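Local coordinates for protein glycerol dehydrogenase (Schizosaccharomyces pombe, PDB 1TA9) that catalyses the NAD(+)-dependent oxidation of glycerol to dihydroxyacetone, a step in glycerol assimilation, and holds a zinc ion at its active site, at residues B[93-98]-B[141-146]; B[173-178]-B[210-215]; B[281-286]-B[445-450]; B[340-345]-B[356-361]; B[368-373]-B[423-428]. All blocks are in the same frame, centred on the assembly; numbering follows the deposited sequence.

Contact 1: residues B[93-98]-B[141-146]; sequences SAVVLA and QCPDDT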
# COMPACT_ATOMS: atom_id res chain seq x y z
N SER B 93 -45.23 1.22 41.52
CA SER B 93 -46.02 2.18 40.76
C SER B 93 -45.23 2.95 39.71
O SER B 93 -44.12 3.40 39.96
CB SER B 93 -46.68 3.17 41.72
OG SER B 93 -47.51 4.07 41.02
N ALA B 94 -45.83 3.10 38.53
CA ALA B 94 -45.18 3.81 37.43
C ALA B 94 -46.17 4.62 36.59
O ALA B 94 -47.34 4.27 36.48
CB ALA B 94 -44.44 2.82 36.54
N VAL B 95 -45.68 5.71 36.01
CA VAL B 95 -46.50 6.55 35.15
C VAL B 95 -46.08 6.29 33.71
O VAL B 95 -44.89 6.26 33.41
CB VAL B 95 -46.29 8.06 35.46
CG1 VAL B 95 -46.87 8.91 34.33
CG2 VAL B 95 -46.97 8.42 36.77
N VAL B 96 -47.05 6.09 32.84
CA VAL B 96 -46.75 5.88 31.43
C VAL B 96 -47.38 7.04 30.67
O VAL B 96 -48.59 7.23 30.70
CB VAL B 96 -47.31 4.54 30.91
CG1 VAL B 96 -47.05 4.41 29.41
CG2 VAL B 96 -46.66 3.38 31.65
N LEU B 97 -46.53 7.82 30.01
CA LEU B 97 -46.97 8.99 29.25
C LEU B 97 -46.77 8.81 27.75
O LEU B 97 -45.68 8.50 27.30
CB LEU B 97 -46.19 10.22 29.72
CG LEU B 97 -46.47 11.53 28.99
CD1 LEU B 97 -47.90 11.99 29.29
CD2 LEU B 97 -45.47 12.58 29.44
N ALA B 98 -47.84 9.04 26.99
CA ALA B 98 -47.78 8.92 25.53
C ALA B 98 -49.00 9.59 24.90
O ALA B 98 -50.07 9.61 25.50
CB ALA B 98 -47.73 7.44 25.13
N GLN B 141 -51.15 15.00 37.84
CA GLN B 141 -51.91 13.77 37.64
C GLN B 141 -51.08 12.54 38.03
O GLN B 141 -51.53 11.41 37.90
CB GLN B 141 -52.34 13.65 36.17
CG GLN B 141 -53.37 14.68 35.75
CD GLN B 141 -53.71 14.60 34.27
OE1 GLN B 141 -54.16 13.56 33.77
NE2 GLN B 141 -53.50 15.70 33.55
N CYS B 142 -49.87 12.78 38.52
CA CYS B 142 -48.99 11.70 38.93
C CYS B 142 -49.10 11.45 40.43
O CYS B 142 -48.87 12.35 41.24
CB CYS B 142 -47.53 12.05 38.58
SG CYS B 142 -47.22 12.33 36.81
N PRO B 143 -49.47 10.22 40.83
CA PRO B 143 -49.60 9.87 42.25
C PRO B 143 -48.31 10.14 43.03
O PRO B 143 -47.21 10.01 42.50
CB PRO B 143 -49.94 8.38 42.20
CG PRO B 143 -50.74 8.28 40.94
CD PRO B 143 -49.93 9.12 39.97
N ASP B 144 -48.46 10.52 44.30
CA ASP B 144 -47.31 10.82 45.14
C ASP B 144 -46.39 9.63 45.35
O ASP B 144 -45.20 9.80 45.64
CB ASP B 144 -47.78 11.34 46.51
CG ASP B 144 -48.56 12.63 46.40
OD1 ASP B 144 -48.02 13.60 45.83
OD2 ASP B 144 -49.70 12.68 46.90
N ASP B 145 -46.93 8.42 45.22
CA ASP B 145 -46.12 7.23 45.40
C ASP B 145 -45.55 6.72 44.08
O ASP B 145 -45.09 5.58 44.00
CB ASP B 145 -46.95 6.13 46.08
CG ASP B 145 -48.07 5.61 45.20
OD1 ASP B 145 -48.84 6.44 44.66
OD2 ASP B 145 -48.19 4.38 45.06
N THR B 146 -45.57 7.57 43.06
CA THR B 146 -45.04 7.21 41.75
C THR B 146 -43.53 7.03 41.88
O THR B 146 -42.83 7.90 42.39
CB THR B 146 -45.32 8.32 40.71
OG1 THR B 146 -46.73 8.45 40.51
CG2 THR B 146 -44.65 7.98 39.37
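In the parallel sheet of the nucleotide-binding domain, the start of strand 93-98 is covered by the turn 141-146, with Val95 and Thr146 at the closest side-chain meeting. Val95 sends one branch across: its CG2 touches Thr146 CG2 at 3.5 Å and the two side chains pass at a slant. The same methyl reaches Cys142 SG at 3.9 Å and, more loosely, Pro143 CD at 4.4 Å. At the strand's first residue, Ser93 CB lies 3.7 Å from Asp145 O, while Asp145 OD2 bends in alongside. The turn, type I from Pro143 to Thr146, is drawn shut by two donors on Pro143 O: Thr146 N at 3.0 Å and Thr146 OG1 at 2.6 Å. A first torsion of -64° sets OG1 beside its own backbone N, within reach of that carbonyl, and leaves CG2 facing Val95. With an alanine here, lacking both OG1 and CG2, Val95 CG2 would probably lose its nearest neighbour and Pro143 O its second donor. Val95 also pairs with strand 148-153. The turn lies in the connection from strand 120-125 through helix 132-139 to strand 148-153, which passes the intervening strand 93-98: a beta-alpha-beta crossover of a Rossmann-type parallel sheet.

Contact 2: residues B[173-178]-B[210-215]; sequences IICPTT and LIFIDT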
# COMPACT_ATOMS: atom_id res chain seq x y z
N ILE B 173 -37.63 6.77 32.30
CA ILE B 173 -37.46 5.71 31.32
C ILE B 173 -38.01 6.27 30.01
O ILE B 173 -39.19 6.61 29.91
CB ILE B 173 -38.22 4.42 31.74
CG1 ILE B 173 -37.60 3.86 33.03
CG2 ILE B 173 -38.15 3.38 30.63
CD1 ILE B 173 -38.18 2.54 33.49
N ILE B 174 -37.13 6.37 29.02
CA ILE B 174 -37.48 6.94 27.72
C ILE B 174 -37.59 5.85 26.66
O ILE B 174 -36.65 5.08 26.44
CB ILE B 174 -36.40 7.96 27.29
CG1 ILE B 174 -36.17 8.98 28.41
CG2 ILE B 174 -36.81 8.66 26.01
CD1 ILE B 174 -37.38 9.87 28.73
N CYS B 175 -38.75 5.78 26.00
CA CYS B 175 -38.99 4.77 24.99
C CYS B 175 -39.33 5.37 23.63
O CYS B 175 -40.49 5.60 23.31
CB CYS B 175 -40.14 3.86 25.43
SG CYS B 175 -40.04 3.34 27.15
N PRO B 176 -38.31 5.63 22.81
CA PRO B 176 -38.56 6.20 21.48
C PRO B 176 -39.33 5.22 20.61
O PRO B 176 -39.07 4.01 20.64
CB PRO B 176 -37.15 6.48 20.96
CG PRO B 176 -36.32 5.43 21.61
CD PRO B 176 -36.86 5.41 23.02
N THR B 177 -40.29 5.73 19.84
CA THR B 177 -41.10 4.88 18.97
C THR B 177 -40.67 4.98 17.50
O THR B 177 -41.25 4.35 16.62
CB THR B 177 -42.59 5.21 19.11
OG1 THR B 177 -42.80 6.62 18.92
CG2 THR B 177 -43.08 4.82 20.50
N THR B 178 -39.64 5.79 17.27
CA THR B 178 -39.05 5.96 15.94
C THR B 178 -37.58 6.24 16.23
O THR B 178 -37.23 6.61 17.35
CB THR B 178 -39.63 7.16 15.17
OG1 THR B 178 -39.44 8.35 15.93
CG2 THR B 178 -41.12 6.96 14.89
N LEU B 210 -33.02 4.99 31.77
CA LEU B 210 -33.11 3.89 30.81
C LEU B 210 -33.71 4.33 29.48
O LEU B 210 -34.71 5.04 29.46
CB LEU B 210 -33.98 2.76 31.38
CG LEU B 210 -34.47 1.68 30.39
CD1 LEU B 210 -33.31 0.80 29.96
CD2 LEU B 210 -35.54 0.83 31.06
N ILE B 211 -33.06 3.93 28.39
CA ILE B 211 -33.58 4.20 27.05
C ILE B 211 -34.00 2.79 26.64
O ILE B 211 -33.18 1.88 26.59
CB ILE B 211 -32.51 4.76 26.10
CG1 ILE B 211 -32.39 6.29 26.27
CG2 ILE B 211 -32.92 4.52 24.66
CD1 ILE B 211 -32.24 6.78 27.69
N PHE B 212 -35.29 2.63 26.37
CA PHE B 212 -35.89 1.33 26.06
C PHE B 212 -36.51 1.39 24.67
O PHE B 212 -37.45 2.15 24.43
CB PHE B 212 -36.94 1.05 27.14
CG PHE B 212 -37.51 -0.34 27.14
CD1 PHE B 212 -36.73 -1.43 26.79
CD2 PHE B 212 -38.82 -0.55 27.55
CE1 PHE B 212 -37.25 -2.73 26.86
CE2 PHE B 212 -39.35 -1.84 27.62
CZ PHE B 212 -38.57 -2.93 27.27
N ILE B 213 -35.99 0.58 23.75
CA ILE B 213 -36.47 0.58 22.37
C ILE B 213 -36.97 -0.76 21.87
O ILE B 213 -36.25 -1.76 21.94
CB ILE B 213 -35.34 1.03 21.40
CG1 ILE B 213 -34.77 2.38 21.84
CG2 ILE B 213 -35.88 1.12 19.97
CD1 ILE B 213 -33.57 2.82 21.04
N ASP B 214 -38.19 -0.78 21.35
CA ASP B 214 -38.77 -1.99 20.79
C ASP B 214 -38.62 -1.84 19.28
O ASP B 214 -39.29 -1.01 18.66
CB ASP B 214 -40.24 -2.12 21.19
CG ASP B 214 -40.87 -3.42 20.70
OD1 ASP B 214 -41.75 -3.96 21.41
OD2 ASP B 214 -40.51 -3.90 19.60
N THR B 215 -37.72 -2.62 18.69
CA THR B 215 -37.46 -2.52 17.26
C THR B 215 -38.59 -2.99 16.34
O THR B 215 -38.54 -2.74 15.13
CB THR B 215 -36.15 -3.23 16.90
OG1 THR B 215 -36.15 -4.55 17.44
CG2 THR B 215 -34.96 -2.45 17.48
O HOH W 1 -39.83 1.35 20.16
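Ile174 is hydrogen-bonded on both sides of its residue to strand 210-214: its N donates to Leu210 O at 2.8 Å (165°), and its O accepts from Phe212 N at 2.8 Å (168°). On one face of the sheet Ile173 CG2 packs on Leu210 CD2 at 3.7 Å, and on that same face Cys175 SG sits at the edge of the Phe212 ring, 5.4 Å from its centroid. The ladder breaks where Pro176, having no N-H, replaces the expected donor to Phe212 O. This buried carbonyl has no hydrogen-bond partner in the model; Cys175 CA approaches it at 3.1 Å in a CA-H...O contact. The proline ring instead crosses Ile213 at about a right angle, CG to CG1 at a tight 3.4 Å. These are adjacent parallel strands of the Rossmann-type sheet, and the chain leaves Pro176 for Thr177 and Thr178, which probably bind NAD(+). Past the proline a water links the strands again, donating to Pro176 O and accepting from Asp214 N at 2.9 Å. In the next shell Asp214 OD2 caps the following helix through Asp216 N and also takes His77 N, while Phe79 meets the Phe212 ring edge-to-face and Met158 of helix 155-167 packs on Ile174.

Contact 3: residues B[281-286]-B[445-450]; sequences SNTRGV and LTDIHP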
# COMPACT_ATOMS: atom_id res chain seq x y z
N SER B 281 -34.13 -2.46 4.61
CA SER B 281 -34.80 -3.34 5.57
C SER B 281 -36.08 -2.71 6.12
O SER B 281 -37.15 -3.33 6.11
CB SER B 281 -33.85 -3.68 6.73
OG SER B 281 -32.78 -4.51 6.29
N ASN B 282 -35.97 -1.46 6.59
CA ASN B 282 -37.11 -0.72 7.14
C ASN B 282 -38.21 -0.63 6.08
O ASN B 282 -39.39 -0.89 6.35
CB ASN B 282 -36.63 0.69 7.54
CG ASN B 282 -37.65 1.47 8.38
OD1 ASN B 282 -37.34 2.56 8.87
ND2 ASN B 282 -38.85 0.91 8.56
N THR B 283 -37.82 -0.27 4.86
CA THR B 283 -38.78 -0.16 3.76
C THR B 283 -39.51 -1.48 3.52
O THR B 283 -40.73 -1.50 3.30
CB THR B 283 -38.07 0.26 2.44
OG1 THR B 283 -37.44 1.54 2.63
CG2 THR B 283 -39.07 0.37 1.31
N ARG B 284 -38.78 -2.59 3.58
CA ARG B 284 -39.36 -3.92 3.36
C ARG B 284 -40.04 -4.44 4.62
O ARG B 284 -40.68 -5.50 4.61
CB ARG B 284 -38.27 -4.90 2.90
CG ARG B 284 -38.76 -6.26 2.40
CD ARG B 284 -39.66 -6.10 1.17
NE ARG B 284 -40.07 -7.37 0.60
CZ ARG B 284 -39.41 -8.02 -0.36
NH1 ARG B 284 -38.29 -7.51 -0.86
NH2 ARG B 284 -39.88 -9.18 -0.82
N GLY B 285 -39.90 -3.71 5.72
CA GLY B 285 -40.52 -4.12 6.97
C GLY B 285 -39.85 -5.29 7.67
O GLY B 285 -40.50 -5.99 8.45
N VAL B 286 -38.57 -5.51 7.41
CA VAL B 286 -37.85 -6.62 8.03
C VAL B 286 -36.81 -6.12 9.02
O VAL B 286 -36.02 -5.22 8.71
CB VAL B 286 -37.19 -7.54 6.97
CG1 VAL B 286 -38.27 -8.20 6.12
CG2 VAL B 286 -36.25 -6.73 6.08
N LEU B 445 -43.70 10.83 0.03
CA LEU B 445 -44.79 10.98 -0.93
C LEU B 445 -44.84 9.75 -1.83
O LEU B 445 -45.90 9.38 -2.34
CB LEU B 445 -44.57 12.24 -1.77
CG LEU B 445 -44.74 13.55 -1.01
CD1 LEU B 445 -44.30 14.73 -1.86
CD2 LEU B 445 -46.19 13.69 -0.58
N THR B 446 -43.69 9.12 -2.02
CA THR B 446 -43.59 7.94 -2.86
C THR B 446 -42.75 6.86 -2.18
O THR B 446 -41.98 7.14 -1.27
CB THR B 446 -42.94 8.28 -4.23
OG1 THR B 446 -41.66 8.89 -4.01
CG2 THR B 446 -43.82 9.24 -5.01
N ASP B 447 -42.93 5.62 -2.62
CA ASP B 447 -42.19 4.48 -2.06
C ASP B 447 -40.76 4.49 -2.61
O ASP B 447 -40.56 4.39 -3.81
CB ASP B 447 -42.90 3.18 -2.47
CG ASP B 447 -42.18 1.94 -1.99
OD1 ASP B 447 -42.51 0.84 -2.49
OD2 ASP B 447 -41.28 2.05 -1.13
N ILE B 448 -39.77 4.62 -1.72
CA ILE B 448 -38.38 4.64 -2.18
C ILE B 448 -37.81 3.25 -2.45
O ILE B 448 -36.65 3.13 -2.87
CB ILE B 448 -37.45 5.36 -1.17
CG1 ILE B 448 -37.50 4.66 0.19
CG2 ILE B 448 -37.83 6.83 -1.07
CD1 ILE B 448 -36.48 5.19 1.18
N HIS B 449 -38.59 2.21 -2.21
CA HIS B 449 -38.11 0.86 -2.45
C HIS B 449 -37.83 0.69 -3.94
O HIS B 449 -38.64 1.09 -4.78
CB HIS B 449 -39.14 -0.18 -2.00
CG HIS B 449 -38.63 -1.59 -2.04
ND1 HIS B 449 -38.42 -2.28 -3.21
CD2 HIS B 449 -38.25 -2.43 -1.04
CE1 HIS B 449 -37.93 -3.47 -2.94
NE2 HIS B 449 -37.82 -3.59 -1.63
N PRO B 450 -36.69 0.09 -4.29
CA PRO B 450 -36.32 -0.13 -5.69
C PRO B 450 -37.43 -0.79 -6.50
O PRO B 450 -37.52 -0.52 -7.71
CB PRO B 450 -35.06 -0.98 -5.60
CG PRO B 450 -35.20 -1.68 -4.27
CD PRO B 450 -35.72 -0.57 -3.39
OXT PRO B 450 -38.20 -1.59 -5.90
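Ring atom ND1 of His449 donates to Pro450 OXT over 2.8 Å, nearly in the ring plane, which ties the C-terminal carboxylate back to the side chain that rests on Thr283. Residues 445-450, the C-terminal end of the chain, lie against the last turn of helix 258-284, which finishes in a Schellman motif at Gly285. Thr283 CG2 carries the packing, 3.4 Å from His449 CB and at the edge of the imidazole, with CD2 3.7 Å away. With CG opposite its backbone N (chi1 -172°), His449 swings its ring past this methyl towards Arg284. The tail is shaped by an Asx turn, in which His449 N donates to Asp447 OD2 at 2.9 Å from well above the carboxylate plane. Arg284 NH1 lies 4.0 Å from His449 NE2, but the two are joined through a neighbouring subunit: both bond to Ser419 OG of the second subunit, and NH1 forms a salt bridge with Asp418 of that subunit. A leucine in place of His449 would probably leave Pro450 OXT without its ring donor and that Ser419 with one partner fewer. On the other flank, Ile448 CG1 reaches Thr283 OG1 at 4.0 Å, a hydroxyl already bonded to Ile279 O.

Contact 4: residues B[340-345]-B[356-361]; sequences GTLVQV and NNLASF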
# COMPACT_ATOMS: atom_id res chain seq x y z
N GLY B 340 -27.30 20.94 7.30
CA GLY B 340 -26.45 21.73 8.17
C GLY B 340 -25.05 21.15 8.30
O GLY B 340 -24.08 21.89 8.49
N THR B 341 -24.95 19.83 8.22
CA THR B 341 -23.65 19.16 8.31
C THR B 341 -22.83 19.49 7.06
O THR B 341 -21.63 19.71 7.15
CB THR B 341 -23.83 17.64 8.47
OG1 THR B 341 -24.57 17.37 9.67
CG2 THR B 341 -22.47 16.94 8.56
N LEU B 342 -23.49 19.53 5.91
CA LEU B 342 -22.78 19.87 4.68
C LEU B 342 -22.31 21.31 4.76
O LEU B 342 -21.24 21.66 4.26
CB LEU B 342 -23.69 19.69 3.45
CG LEU B 342 -24.04 18.25 3.07
CD1 LEU B 342 -24.87 18.26 1.78
CD2 LEU B 342 -22.77 17.43 2.87
N VAL B 343 -23.12 22.16 5.40
CA VAL B 343 -22.73 23.56 5.55
C VAL B 343 -21.49 23.62 6.44
O VAL B 343 -20.57 24.40 6.16
CB VAL B 343 -23.87 24.40 6.18
CG1 VAL B 343 -23.40 25.85 6.34
CG2 VAL B 343 -25.12 24.36 5.30
N GLN B 344 -21.45 22.81 7.49
CA GLN B 344 -20.28 22.82 8.36
C GLN B 344 -19.05 22.37 7.57
O GLN B 344 -17.95 22.85 7.81
CB GLN B 344 -20.44 21.91 9.59
CG GLN B 344 -19.18 21.93 10.47
CD GLN B 344 -19.38 21.37 11.87
OE1 GLN B 344 -20.46 21.47 12.44
NE2 GLN B 344 -18.32 20.79 12.43
N VAL B 345 -19.26 21.46 6.63
CA VAL B 345 -18.16 20.96 5.80
C VAL B 345 -17.59 22.09 4.96
O VAL B 345 -16.38 22.14 4.70
CB VAL B 345 -18.65 19.80 4.89
CG1 VAL B 345 -17.66 19.55 3.77
CG2 VAL B 345 -18.83 18.54 5.72
N ASN B 356 -18.10 15.94 -1.63
CA ASN B 356 -18.85 15.05 -2.49
C ASN B 356 -19.06 13.67 -1.89
O ASN B 356 -20.12 13.06 -2.05
CB ASN B 356 -18.17 14.91 -3.86
CG ASN B 356 -18.28 16.16 -4.70
OD1 ASN B 356 -19.09 17.04 -4.41
ND2 ASN B 356 -17.47 16.25 -5.74
N ASN B 357 -18.05 13.15 -1.20
CA ASN B 357 -18.19 11.84 -0.60
C ASN B 357 -19.32 11.82 0.43
O ASN B 357 -20.07 10.84 0.52
CB ASN B 357 -16.87 11.39 0.04
CG ASN B 357 -15.81 11.04 -0.99
OD1 ASN B 357 -16.14 10.67 -2.12
ND2 ASN B 357 -14.55 11.14 -0.61
N LEU B 358 -19.45 12.89 1.21
CA LEU B 358 -20.50 12.95 2.21
C LEU B 358 -21.86 13.25 1.57
O LEU B 358 -22.86 12.61 1.90
CB LEU B 358 -20.18 14.02 3.26
CG LEU B 358 -21.15 14.15 4.45
CD1 LEU B 358 -21.27 12.82 5.19
CD2 LEU B 358 -20.64 15.24 5.39
N ALA B 359 -21.89 14.21 0.66
CA ALA B 359 -23.13 14.56 -0.03
C ALA B 359 -23.69 13.37 -0.80
O ALA B 359 -24.90 13.15 -0.82
CB ALA B 359 -22.88 15.73 -0.97
N SER B 360 -22.81 12.60 -1.44
CA SER B 360 -23.27 11.43 -2.20
C SER B 360 -23.89 10.40 -1.27
O SER B 360 -24.89 9.76 -1.61
CB SER B 360 -22.11 10.80 -2.98
OG SER B 360 -21.04 10.46 -2.13
N PHE B 361 -23.29 10.22 -0.09
CA PHE B 361 -23.80 9.28 0.89
C PHE B 361 -25.19 9.72 1.34
O PHE B 361 -26.12 8.90 1.43
CB PHE B 361 -22.89 9.22 2.12
CG PHE B 361 -23.30 8.17 3.13
CD1 PHE B 361 -23.01 6.83 2.92
CD2 PHE B 361 -24.01 8.53 4.28
CE1 PHE B 361 -23.43 5.85 3.83
CE2 PHE B 361 -24.43 7.56 5.19
CZ PHE B 361 -24.14 6.22 4.97
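No ring, amide or carboxylate carries the meeting of Leu358 with Thr341, Leu342 and Val345; the touching is done mainly by methyl groups, and a flat neighbour, Phe355, one turn before Ala359, touches both Leu342 and Val345. Leu358 is the residue that reaches across. Its CG stands opposite the backbone N (chi1 -176°), which sends the side chain at the other helix, its CD2 branch foremost, and that single methyl touches three partners: Val345 CG2 at 3.8 Å, Leu342 CD2 at 4.0 Å and Thr341 CG2 at 4.0 Å. The threonine is crossed at about a right angle, the other two at a slant. Leu342 answers from its own helix with CD2, which passes beside Leu358 and also reaches Ala359, 4.0 Å from its backbone N and 4.2 Å from its CB. The segments belong to successive helices, 333-347 and 352-364, an alpha-hairpin in the all-helical part of the enzyme; the axes of segments 340-345 and 356-361 are antiparallel at 174° and 10.6 Å apart at closest. At that spacing the side chains meet near their ends, with no hydrogen bond across. Thr341 turns only its methyl to Leu358, since OG1 is bonded to Val337 O one turn back. Its side chain comes within about 9 Å of the bound zinc ion, and helix 333-347 opens with His333, one of the three residues that hold this metal.

Contact 5: residues B[368-373]-B[423-428]; sequences PITLEE and KWQEQT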
# COMPACT_ATOMS: atom_id res chain seq x y z
N PRO B 368 -32.13 15.33 1.81
CA PRO B 368 -32.03 16.49 0.93
C PRO B 368 -30.66 17.16 1.01
O PRO B 368 -30.14 17.38 2.11
CB PRO B 368 -33.15 17.41 1.45
CG PRO B 368 -33.16 17.10 2.91
CD PRO B 368 -33.04 15.59 2.94
N ILE B 369 -30.07 17.46 -0.14
CA ILE B 369 -28.76 18.10 -0.17
C ILE B 369 -28.78 19.40 -0.96
O ILE B 369 -27.73 19.99 -1.21
CB ILE B 369 -27.68 17.18 -0.78
CG1 ILE B 369 -28.05 16.80 -2.22
CG2 ILE B 369 -27.51 15.94 0.09
CD1 ILE B 369 -26.96 16.03 -2.95
N THR B 370 -29.97 19.84 -1.35
CA THR B 370 -30.12 21.09 -2.10
C THR B 370 -31.27 21.90 -1.53
O THR B 370 -32.16 21.36 -0.88
CB THR B 370 -30.42 20.82 -3.59
OG1 THR B 370 -31.61 20.03 -3.70
CG2 THR B 370 -29.26 20.07 -4.24
N LEU B 371 -31.25 23.21 -1.79
CA LEU B 371 -32.31 24.10 -1.32
C LEU B 371 -33.64 23.70 -1.96
O LEU B 371 -34.71 23.84 -1.36
CB LEU B 371 -31.97 25.55 -1.66
CG LEU B 371 -30.76 26.13 -0.91
CD1 LEU B 371 -30.36 27.48 -1.51
CD2 LEU B 371 -31.11 26.28 0.57
N GLU B 372 -33.56 23.22 -3.20
CA GLU B 372 -34.75 22.79 -3.93
C GLU B 372 -35.44 21.67 -3.15
O GLU B 372 -36.64 21.73 -2.90
CB GLU B 372 -34.36 22.28 -5.32
CG GLU B 372 -35.54 21.78 -6.16
CD GLU B 372 -36.33 22.91 -6.80
OE1 GLU B 372 -37.51 22.68 -7.17
OE2 GLU B 372 -35.78 24.02 -6.97
N GLU B 373 -34.66 20.66 -2.75
CA GLU B 373 -35.22 19.54 -2.00
C GLU B 373 -35.73 19.96 -0.63
O GLU B 373 -36.74 19.43 -0.15
CB GLU B 373 -34.18 18.43 -1.85
CG GLU B 373 -33.66 17.90 -3.17
CD GLU B 373 -32.54 16.91 -3.00
OE1 GLU B 373 -32.82 15.70 -2.93
OE2 GLU B 373 -31.37 17.36 -2.90
N LYS B 423 -23.83 20.51 -8.59
CA LYS B 423 -22.77 20.13 -9.52
C LYS B 423 -22.55 18.62 -9.44
O LYS B 423 -22.40 17.95 -10.46
CB LYS B 423 -21.46 20.86 -9.19
CG LYS B 423 -20.32 20.58 -10.17
CD LYS B 423 -20.65 21.11 -11.57
CE LYS B 423 -19.45 20.98 -12.51
NZ LYS B 423 -19.70 21.60 -13.84
N TRP B 424 -22.54 18.08 -8.22
CA TRP B 424 -22.35 16.65 -8.02
C TRP B 424 -23.47 15.87 -8.72
O TRP B 424 -23.21 14.85 -9.37
CB TRP B 424 -22.33 16.30 -6.53
CG TRP B 424 -22.30 14.82 -6.28
CD1 TRP B 424 -21.22 13.99 -6.36
CD2 TRP B 424 -23.44 13.98 -6.00
NE1 TRP B 424 -21.61 12.68 -6.15
CE2 TRP B 424 -22.97 12.65 -5.94
CE3 TRP B 424 -24.80 14.23 -5.81
CZ2 TRP B 424 -23.82 11.57 -5.69
CZ3 TRP B 424 -25.65 13.15 -5.57
CH2 TRP B 424 -25.15 11.84 -5.51
N GLN B 425 -24.70 16.34 -8.58
CA GLN B 425 -25.84 15.66 -9.21
C GLN B 425 -25.64 15.60 -10.72
O GLN B 425 -25.90 14.58 -11.36
CB GLN B 425 -27.15 16.39 -8.90
CG GLN B 425 -27.47 16.51 -7.43
CD GLN B 425 -28.67 17.40 -7.19
OE1 GLN B 425 -28.79 18.48 -7.78
NE2 GLN B 425 -29.57 16.97 -6.31
N GLU B 426 -25.19 16.72 -11.29
CA GLU B 426 -24.94 16.82 -12.73
C GLU B 426 -23.81 15.92 -13.18
O GLU B 426 -23.95 15.17 -14.15
CB GLU B 426 -24.62 18.27 -13.10
CG GLU B 426 -24.05 18.43 -14.51
CD GLU B 426 -23.26 19.71 -14.68
OE1 GLU B 426 -23.87 20.79 -14.80
OE2 GLU B 426 -22.01 19.63 -14.67
N GLN B 427 -22.67 16.01 -12.50
CA GLN B 427 -21.51 15.20 -12.86
C GLN B 427 -21.80 13.71 -12.84
O GLN B 427 -21.40 12.98 -13.75
CB GLN B 427 -20.34 15.44 -11.90
CG GLN B 427 -19.79 16.85 -11.84
CD GLN B 427 -18.65 16.96 -10.84
OE1 GLN B 427 -18.76 16.47 -9.71
NE2 GLN B 427 -17.56 17.59 -11.25
N THR B 428 -22.50 13.26 -11.81
CA THR B 428 -22.82 11.85 -11.65
C THR B 428 -24.11 11.41 -12.32
O THR B 428 -24.37 10.21 -12.43
CB THR B 428 -22.94 11.48 -10.16
OG1 THR B 428 -24.05 12.19 -9.59
CG2 THR B 428 -21.67 11.86 -9.42
O HOH W 2 -32.09 19.17 -6.29
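Ile369 takes the position with CG1 between its backbone N and carbonyl carbon (chi1 60°), and the chain then runs straight on so that CD1 meets Trp424, 4.0 Å from CE3 and 4.1 Å from CZ3, the two side chains crossing near a right angle. Thr370 has a similar first torsion (58°), which turns OG1 inward to its own segment and directs the methyl at Gln425. CG2 is 3.7 Å from Gln425 NE2, the extended glutamine coming from the opposite direction. A water is shared by these two residues: it donates to Thr370 OG1 at 2.8 Å, while Gln425 NE2 gives it a weak bond. The contact thereby packs the segment that follows helix 352-364 on the last turns of helix 407-428. Thr370 is the N-cap of the short helix 371-374, its OG1 accepting from Glu373 N at 3.3 Å. The same hydroxyl donates to Glu373 OE2 at 2.8 Å, along the anti lone pair, and Ile369 N reaches OE2 from above the carboxylate plane. With OE1 taken by Phe434 N, the buried carboxylate is bonded through both oxygens, which would be expected to stabilise its charged form. Gln425 NE2 passes OE2 at 3.9 Å, the amide and carboxylate planes turned 44° apart. Thr428 OG1 sits over the centre of the Trp424 ring; OG1 and Thr428 N bond to Trp424 O from opposite faces of its carbonyl plane.

In the fold
Contacts 1 and 2 belong to one parallel sheet, their centres 18 Å apart, with contact 2 nearer the NAD(+) site. Contacts 4 and 5 lie on the opposite side of the chain's centre, in the helical part, and touch: centres are 11 Å apart, Ser360 CB meets Trp424 CZ2 at 3.3 Å and Leu342 CD1 meets Ile369 CG2 at 3.9 Å. The metal site lies between the two groups, about 13 Å from the Pro176 side chain and 9 Å from that of Thr341, both measured to zinc. Contact 3 encloses contacts 4 and 5 along the sequence and faces the second subunit, where Arg284 packs on Leu371; reciprocally, Leu371 of contact 5 packs on Arg284 of the third subunit.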